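Local coordinates for protein glycosyl hydrolase, family 8 (Clostridium perfringens, PDB 3REN) that probably hydrolyses alpha-glucosidic bonds as an alpha-amylase built on an (alpha/alpha)6-barrel and related to family 8 glycosyl hydrolases, at residues Ser72-Asn77 / Phe345-Asp350. Sequence-based numbering, arbitrary orientation.
Sequences SVNANN and FQKYKD. With EDO (1,2-ethanediol), chain F.
Gln346 reaches across from the last turn of helix 335-346 and sets its amide against Asn74 and Ala75, at the C-terminal end of helix 62-74. Its CG lies anti to the backbone N (chi1 -178°) and the chain runs extended beyond it, which carries the amide to the neighbouring helix end. There Gln346 OE1 sits 3.1 Å from Asn74 CB, the tightest point of the contact, and accepts a weak, bent hydrogen bond from Asn74 ND2 (3.4 Å). The two side chains cross at about a right angle with their amide planes 63° apart, so the amides do not lie flat on one another. On the other branch, Gln346 NE2 lies 3.4 Å from Ala75 CB and 3.3 Å from Ala75 N; the latter is a meeting of two donors and no bond. The firmer partner of NE2 is the carbonyl oxygen of Tyr71, the residue before Ser72.

Around this close group the packing thins out toward solvent: none of the touching residues is buried, and Lys347 NZ approaches Asn74 ND2 no closer than 4.3 Å. Phe345 and Tyr348 are instead buried against helices 21-33 and 299-312. On the exposed turn beyond Ala75, Asn76 ends the helix in a Schellman motif, with Asn77 N hydrogen-bonded to Ser72 O and Asn76 N to Val73 O. Asn77 then N-caps helix 78-89 through OD1 to Leu80 N, and its ND2 donates a nearly straight bond to O1 of a 1,2-ethanediol (3.0 Å, 171°), probably from the crystallisation liquor.

This surface contact joins helix ends of the (alpha/alpha)6-barrel, burying 155 Å² in all. Its chemistry is that of one glutamine amide used at both ends: NE2 binds a main-chain carbonyl near the helix terminus, and OE1 accepts only a weak bond from the Asn74 amide, implying a polar link of modest strength.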
loop_
_atom_site.group_PDB
_atom_site.type_symbol
_atom_site.label_atom_id
_atom_site.label_comp_id
_atom_site.label_asym_id
_atom_site.label_seq_id
_atom_site.Cartn_x
_atom_site.Cartn_y
_atom_site.Cartn_z
ATOM N N SER A 72 -1.931 -11.388 6.303
ATOM C CA SER A 72 -1.805 -12.809 6.746
ATOM C C SER A 72 -0.568 -13.082 7.587
ATOM O O SER A 72 -0.666 -13.759 8.601
ATOM C CB SER A 72 -1.774 -13.748 5.550
ATOM O OG SER A 72 -2.987 -13.638 4.860
ATOM N N VAL A 73 0.590 -12.585 7.200
ATOM C CA VAL A 73 1.798 -12.776 7.970
ATOM C C VAL A 73 1.742 -12.047 9.308
ATOM O O VAL A 73 2.124 -12.562 10.288
ATOM C CB VAL A 73 3.131 -12.582 7.179
ATOM C CG1 VAL A 73 3.287 -11.225 6.710
ATOM C CG2 VAL A 73 4.309 -13.088 7.965
ATOM N N ASN A 74 1.203 -10.852 9.301
ATOM C CA ASN A 74 0.965 -10.124 10.552
ATOM C C ASN A 74 -0.017 -10.869 11.443
ATOM O O ASN A 74 0.093 -10.812 12.670
ATOM C CB ASN A 74 0.411 -8.722 10.259
ATOM C CG ASN A 74 1.443 -7.827 9.626
ATOM O OD1 ASN A 74 2.620 -8.147 9.658
ATOM N ND2 ASN A 74 1.014 -6.707 9.042
ATOM N N ALA A 75 -0.987 -11.544 10.832
ATOM C CA ALA A 75 -1.975 -12.272 11.618
ATOM C C ALA A 75 -1.474 -13.651 12.029
ATOM O O ALA A 75 -2.187 -14.359 12.734
ATOM C CB ALA A 75 -3.321 -12.388 10.875
ATOM N N ASN A 76 -0.254 -14.025 11.611
ATOM C CA ASN A 76 0.277 -15.365 11.839
ATOM C C ASN A 76 -0.705 -16.413 11.328
ATOM O O ASN A 76 -1.061 -17.361 12.030
ATOM C CB ASN A 76 0.624 -15.607 13.338
ATOM C CG ASN A 76 1.633 -16.748 13.537
ATOM O OD1 ASN A 76 1.976 -17.465 12.595
ATOM N ND2 ASN A 76 2.114 -16.909 14.767
ATOM N N ASN A 77 -1.179 -16.213 10.110
ATOM C CA ASN A 77 -2.122 -17.120 9.489
ATOM C C ASN A 77 -1.532 -17.712 8.193
ATOM O O ASN A 77 -1.711 -17.181 7.077
ATOM C CB ASN A 77 -3.471 -16.425 9.250
ATOM C CG ASN A 77 -4.563 -17.397 8.816
ATOM O OD1 ASN A 77 -4.299 -18.468 8.257
ATOM N ND2 ASN A 77 -5.798 -17.027 9.072
ATOM N N PHE A 345 -6.833 -1.665 11.169
ATOM C CA PHE A 345 -7.666 -2.248 12.242
ATOM C C PHE A 345 -6.899 -3.411 12.890
ATOM O O PHE A 345 -7.080 -3.683 14.085
ATOM C CB PHE A 345 -9.027 -2.749 11.739
ATOM C CG PHE A 345 -10.073 -1.665 11.569
ATOM C CD1 PHE A 345 -10.156 -0.595 12.471
ATOM C CD2 PHE A 345 -10.980 -1.733 10.529
ATOM C CE1 PHE A 345 -11.128 0.391 12.347
ATOM C CE2 PHE A 345 -11.968 -0.728 10.366
ATOM C CZ PHE A 345 -12.042 0.326 11.279
ATOM N N GLN A 346 -6.060 -4.115 12.119
ATOM C CA GLN A 346 -5.228 -5.210 12.705
ATOM C C GLN A 346 -4.338 -4.752 13.882
ATOM O O GLN A 346 -4.047 -5.548 14.790
ATOM C CB GLN A 346 -4.380 -5.872 11.622
ATOM C CG GLN A 346 -3.503 -7.045 12.077
ATOM C CD GLN A 346 -2.864 -7.738 10.883
ATOM O OE1 GLN A 346 -2.202 -7.094 10.064
ATOM N NE2 GLN A 346 -3.114 -9.045 10.742
ATOM N N LYS A 347 -3.879 -3.501 13.850
ATOM C CA LYS A 347 -3.121 -2.908 14.968
ATOM C C LYS A 347 -3.968 -2.409 16.144
ATOM O O LYS A 347 -3.414 -2.044 17.184
ATOM C CB LYS A 347 -2.304 -1.717 14.478
ATOM C CG LYS A 347 -1.282 -2.057 13.396
ATOM C CD LYS A 347 -0.441 -3.240 13.771
ATOM C CE LYS A 347 0.870 -3.155 12.984
ATOM N NZ LYS A 347 1.332 -4.483 12.688
ATOM N N TYR A 348 -5.277 -2.330 15.957
ATOM C CA TYR A 348 -6.212 -1.799 16.955
ATOM C C TYR A 348 -6.666 -2.932 17.894
ATOM O O TYR A 348 -7.361 -3.858 17.489
ATOM C CB TYR A 348 -7.411 -1.110 16.247
ATOM C CG TYR A 348 -8.520 -0.567 17.148
ATOM C CD1 TYR A 348 -8.226 0.252 18.240
ATOM C CD2 TYR A 348 -9.865 -0.849 16.878
ATOM C CE1 TYR A 348 -9.237 0.766 19.062
ATOM C CE2 TYR A 348 -10.891 -0.343 17.694
ATOM C CZ TYR A 348 -10.560 0.475 18.773
ATOM O OH TYR A 348 -11.534 0.996 19.586
ATOM N N LYS A 349 -6.187 -2.878 19.113
ATOM C CA LYS A 349 -6.355 -3.891 20.159
ATOM C C LYS A 349 -7.543 -3.803 21.107
ATOM O O LYS A 349 -7.747 -4.675 21.892
ATOM C CB LYS A 349 -5.129 -3.912 21.054
ATOM C CG LYS A 349 -3.879 -4.302 20.420
ATOM C CE LYS A 349 -3.416 -5.251 22.818
ATOM N NZ LYS A 349 -2.943 -6.404 23.565
ATOM N N ASP A 350 -8.248 -2.712 21.085
ATOM C CA ASP A 350 -9.410 -2.479 21.979
ATOM C C ASP A 350 -10.772 -2.873 21.395
ATOM O O ASP A 350 -10.935 -3.127 20.197
ATOM C CB ASP A 350 -9.469 -1.003 22.420
ATOM C CG ASP A 350 -8.165 -0.546 23.045
ATOM O OD1 ASP A 350 -7.521 -1.394 23.716
ATOM O OD2 ASP A 350 -7.764 0.632 22.835
ATOM O OXT ASP A 350 -11.769 -2.930 22.121
HETATM C C1 EDO F . -7.283 -13.618 9.944
HETATM O O1 EDO F . -6.479 -14.572 10.672
HETATM C C2 EDO F . -8.687 -14.116 9.553
HETATM O O2 EDO F . -9.561 -14.202 10.692
#